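Local coordinates for D-2-hydroxyacid dehydrogensase protein (Ketogulonicigenium vulgare, PDB 4LSW), which probably catalyses the NAD(P)-dependent interconversion of D-2-hydroxyacids and the corresponding 2-oxoacids, at residues A[44-57]-A[67-81]. Sequence-based numbering, arbitrary orientation.
Sequences DRIRAIATRGELGA and NLELISVYGVGYDAV
The carbonyl O of Arg-47 takes two backbone donors, Glu-69 N at 2.8 Å and, more weakly, Leu-70 N. Alongside, the side chains of Arg-47 and Glu-69 run in the same direction, and a bend at chi3 of the arginine (61°) brings NE to Glu-69 OE2 at 3.1 Å. In this salt bridge NE comes to OE2 from above the carboxylate plane, while Glu-69 OE1 is hydrogen-bonded to His-304 of helix 287-306. A methionine in place of Arg-47 would probably leave Glu-69 OE2 without its charged mate and the carboxylate freer to turn about its bond to His-304. Nearer the segment starts, Asn-67 ND2 gives an almost straight bond (170°) to a lone pair of Asp-44 O. Strands 48-52 and 70-74 are parallel neighbours joined through helix 59-63, a beta-alpha-beta unit in the sheet of what is probably the catalytic (substrate-binding) domain, as in other D-2-hydroxyacid dehydrogenases. The ladder between the two strands runs from Ile-49 N on Leu-70 O through to Tyr-74 N on Thr-51 O. On the face carrying Ile-49 and Ile-71, the loop residue Leu-68 crosses Ile-49 at about a right angle, with CD1 3.8 Å from Ile-49 CG1, and Ile-71 CD1 reaches Ala-57 CB. Thr-51 OG1 bonds a lone pair of Gly-56 O at 2.7 Å, tying the following turn back to the strand, and Ala-57 N then bonds Ala-80 O at 3.0 Å.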
# COMPACT_ATOMS: atom_id res chain seq x y z
N ASP A 44 31.92 9.02 4.97
CA ASP A 44 32.27 10.38 4.55
C ASP A 44 31.98 10.63 3.08
O ASP A 44 31.80 11.77 2.66
CB ASP A 44 33.75 10.64 4.79
CG ASP A 44 34.06 10.93 6.23
OD1 ASP A 44 33.12 11.20 7.01
OD2 ASP A 44 35.26 10.90 6.59
N ARG A 45 31.98 9.55 2.29
CA ARG A 45 31.80 9.67 0.85
C ARG A 45 30.34 9.74 0.41
O ARG A 45 30.06 10.18 -0.71
CB ARG A 45 32.46 8.51 0.14
CG ARG A 45 33.93 8.36 0.46
CD ARG A 45 34.61 7.57 -0.62
NE ARG A 45 36.03 7.33 -0.38
CZ ARG A 45 37.02 8.13 -0.79
NH1 ARG A 45 36.75 9.26 -1.43
NH2 ARG A 45 38.28 7.79 -0.54
N ILE A 46 29.44 9.30 1.27
CA ILE A 46 28.05 9.12 0.86
C ILE A 46 27.31 10.44 0.63
O ILE A 46 27.16 11.25 1.54
CB ILE A 46 27.27 8.27 1.89
CG1 ILE A 46 27.94 6.91 2.08
CG2 ILE A 46 25.82 8.10 1.46
CD1 ILE A 46 28.27 6.18 0.78
N ARG A 47 26.85 10.63 -0.60
CA ARG A 47 26.11 11.84 -0.95
C ARG A 47 24.62 11.56 -1.04
O ARG A 47 23.81 12.47 -0.91
CB ARG A 47 26.65 12.44 -2.24
CG ARG A 47 28.06 13.02 -2.10
CD ARG A 47 28.62 13.45 -3.44
NE ARG A 47 27.79 14.48 -4.05
CZ ARG A 47 27.82 14.80 -5.34
NH1 ARG A 47 28.64 14.16 -6.16
NH2 ARG A 47 27.03 15.75 -5.81
N ALA A 48 24.25 10.30 -1.26
CA ALA A 48 22.83 9.94 -1.26
C ALA A 48 22.62 8.54 -0.70
O ALA A 48 23.47 7.66 -0.86
CB ALA A 48 22.22 10.05 -2.65
N ILE A 49 21.48 8.35 -0.05
CA ILE A 49 21.05 7.03 0.40
C ILE A 49 19.89 6.60 -0.49
O ILE A 49 19.01 7.41 -0.82
CB ILE A 49 20.62 7.04 1.87
CG1 ILE A 49 21.85 7.21 2.77
CG2 ILE A 49 19.90 5.74 2.23
CD1 ILE A 49 21.51 7.46 4.22
N ALA A 50 19.92 5.34 -0.91
CA ALA A 50 18.80 4.74 -1.63
C ALA A 50 18.20 3.72 -0.69
O ALA A 50 18.87 2.78 -0.25
CB ALA A 50 19.29 4.07 -2.91
N THR A 51 16.93 3.90 -0.35
CA THR A 51 16.32 3.05 0.64
C THR A 51 14.94 2.60 0.18
O THR A 51 14.57 2.76 -0.99
CB THR A 51 16.27 3.75 2.03
OG1 THR A 51 15.88 2.81 3.04
CG2 THR A 51 15.32 4.95 2.02
N ARG A 52 14.20 2.02 1.12
CA ARG A 52 12.84 1.57 0.89
C ARG A 52 11.97 2.08 2.03
O ARG A 52 12.49 2.41 3.10
CB ARG A 52 12.80 0.04 0.79
CG ARG A 52 13.48 -0.49 -0.46
CD ARG A 52 13.79 -1.99 -0.38
NE ARG A 52 12.58 -2.81 -0.35
CZ ARG A 52 12.18 -3.60 -1.35
NH1 ARG A 52 12.88 -3.70 -2.47
NH2 ARG A 52 11.06 -4.31 -1.21
N GLY A 53 10.66 2.17 1.78
CA GLY A 53 9.73 2.66 2.78
C GLY A 53 9.93 1.97 4.12
O GLY A 53 9.97 2.62 5.16
N GLU A 54 10.08 0.65 4.08
CA GLU A 54 10.28 -0.16 5.27
C GLU A 54 11.54 0.25 6.05
O GLU A 54 11.48 0.57 7.24
CB GLU A 54 10.42 -1.63 4.87
CG GLU A 54 9.35 -2.12 3.91
CD GLU A 54 9.77 -3.38 3.18
OE1 GLU A 54 9.87 -3.35 1.93
OE2 GLU A 54 9.99 -4.42 3.84
N LEU A 55 12.67 0.22 5.36
CA LEU A 55 13.99 0.38 5.98
C LEU A 55 14.27 1.80 6.45
O LEU A 55 14.93 2.00 7.47
CB LEU A 55 15.07 -0.03 4.98
CG LEU A 55 14.90 -1.41 4.37
CD1 LEU A 55 15.87 -1.62 3.23
CD2 LEU A 55 15.11 -2.46 5.43
N GLY A 56 13.80 2.78 5.69
CA GLY A 56 13.96 4.18 6.07
C GLY A 56 15.41 4.60 6.16
O GLY A 56 16.23 4.20 5.33
N ALA A 57 15.73 5.40 7.17
CA ALA A 57 17.09 5.87 7.40
C ALA A 57 17.12 6.50 8.79
O ALA A 57 16.47 7.51 9.03
CB ALA A 57 17.49 6.90 6.36
N ASN A 67 28.20 14.07 4.87
CA ASN A 67 28.09 14.81 3.63
C ASN A 67 26.87 14.40 2.81
O ASN A 67 26.76 14.72 1.64
CB ASN A 67 29.38 14.67 2.82
CG ASN A 67 30.59 15.19 3.58
OD1 ASN A 67 30.59 16.33 4.04
ND2 ASN A 67 31.61 14.35 3.74
N LEU A 68 25.95 13.70 3.47
CA LEU A 68 24.68 13.30 2.86
C LEU A 68 23.87 14.49 2.32
O LEU A 68 23.72 15.52 2.99
CB LEU A 68 23.84 12.54 3.89
CG LEU A 68 22.55 11.88 3.38
CD1 LEU A 68 22.84 10.83 2.32
CD2 LEU A 68 21.80 11.27 4.56
N GLU A 69 23.33 14.33 1.11
CA GLU A 69 22.56 15.38 0.45
C GLU A 69 21.10 15.00 0.26
O GLU A 69 20.19 15.85 0.29
CB GLU A 69 23.17 15.71 -0.91
CG GLU A 69 24.60 16.24 -0.84
CD GLU A 69 25.30 16.30 -2.19
OE1 GLU A 69 24.65 16.05 -3.23
OE2 GLU A 69 26.51 16.60 -2.20
N LEU A 70 20.86 13.70 0.06
CA LEU A 70 19.58 13.24 -0.43
C LEU A 70 19.31 11.82 0.02
O LEU A 70 20.20 10.97 -0.00
CB LEU A 70 19.57 13.29 -1.96
CG LEU A 70 18.41 12.57 -2.67
CD1 LEU A 70 17.07 13.23 -2.38
CD2 LEU A 70 18.65 12.53 -4.16
N ILE A 71 18.08 11.56 0.43
CA ILE A 71 17.63 10.20 0.67
C ILE A 71 16.47 9.95 -0.29
O ILE A 71 15.46 10.64 -0.23
CB ILE A 71 17.16 9.98 2.12
CG1 ILE A 71 18.30 10.27 3.09
CG2 ILE A 71 16.66 8.55 2.30
CD1 ILE A 71 17.88 10.36 4.55
N SER A 72 16.65 8.97 -1.17
CA SER A 72 15.63 8.62 -2.14
C SER A 72 15.01 7.28 -1.75
O SER A 72 15.71 6.28 -1.57
CB SER A 72 16.21 8.58 -3.56
OG SER A 72 16.42 9.90 -4.04
N VAL A 73 13.69 7.30 -1.60
CA VAL A 73 12.95 6.14 -1.14
C VAL A 73 12.23 5.44 -2.30
O VAL A 73 11.57 6.09 -3.12
CB VAL A 73 11.89 6.54 -0.09
CG1 VAL A 73 11.14 5.33 0.41
CG2 VAL A 73 12.56 7.28 1.09
N TYR A 74 12.39 4.12 -2.36
CA TYR A 74 11.62 3.27 -3.27
C TYR A 74 10.30 2.94 -2.58
O TYR A 74 10.28 2.24 -1.57
CB TYR A 74 12.43 1.99 -3.54
CG TYR A 74 11.84 1.00 -4.52
CD1 TYR A 74 10.85 0.10 -4.13
CD2 TYR A 74 12.32 0.92 -5.82
CE1 TYR A 74 10.33 -0.82 -5.03
CE2 TYR A 74 11.81 0.00 -6.71
CZ TYR A 74 10.82 -0.86 -6.32
OH TYR A 74 10.33 -1.78 -7.23
N GLY A 75 9.21 3.48 -3.11
CA GLY A 75 7.89 3.30 -2.50
C GLY A 75 7.24 4.62 -2.12
O GLY A 75 7.87 5.69 -2.19
N VAL A 76 5.97 4.56 -1.72
CA VAL A 76 5.21 5.75 -1.34
C VAL A 76 5.53 6.25 0.07
O VAL A 76 5.81 7.44 0.28
CB VAL A 76 3.69 5.51 -1.41
CG1 VAL A 76 2.93 6.76 -1.03
CG2 VAL A 76 3.28 5.07 -2.81
N GLY A 77 5.45 5.35 1.04
CA GLY A 77 5.65 5.72 2.43
C GLY A 77 7.12 5.95 2.72
O GLY A 77 7.99 5.37 2.07
N TYR A 78 7.38 6.79 3.71
CA TYR A 78 8.75 7.09 4.11
C TYR A 78 8.81 7.36 5.61
O TYR A 78 9.66 8.10 6.10
CB TYR A 78 9.32 8.25 3.29
CG TYR A 78 8.49 9.51 3.29
CD1 TYR A 78 7.45 9.69 2.38
CD2 TYR A 78 8.78 10.54 4.17
CE1 TYR A 78 6.71 10.86 2.38
CE2 TYR A 78 8.05 11.70 4.17
CZ TYR A 78 7.02 11.86 3.28
OH TYR A 78 6.31 13.03 3.31
N ASP A 79 7.88 6.73 6.32
CA ASP A 79 7.74 6.82 7.78
C ASP A 79 9.05 6.60 8.53
O ASP A 79 9.34 7.27 9.52
CB ASP A 79 6.75 5.76 8.22
CG ASP A 79 7.12 4.38 7.71
OD1 ASP A 79 7.64 4.30 6.57
OD2 ASP A 79 6.93 3.39 8.45
N ALA A 80 9.84 5.64 8.06
CA ALA A 80 11.03 5.20 8.79
C ALA A 80 12.26 6.04 8.48
O ALA A 80 13.35 5.78 9.02
CB ALA A 80 11.30 3.73 8.52
N VAL A 81 12.12 7.03 7.60
CA VAL A 81 13.18 8.01 7.43
C VAL A 81 13.02 9.02 8.57
O VAL A 81 11.91 9.50 8.83
CB VAL A 81 13.09 8.72 6.07
CG1 VAL A 81 14.13 9.85 5.97
CG2 VAL A 81 13.22 7.71 4.92
O HOH W 1 28.47 11.45 3.82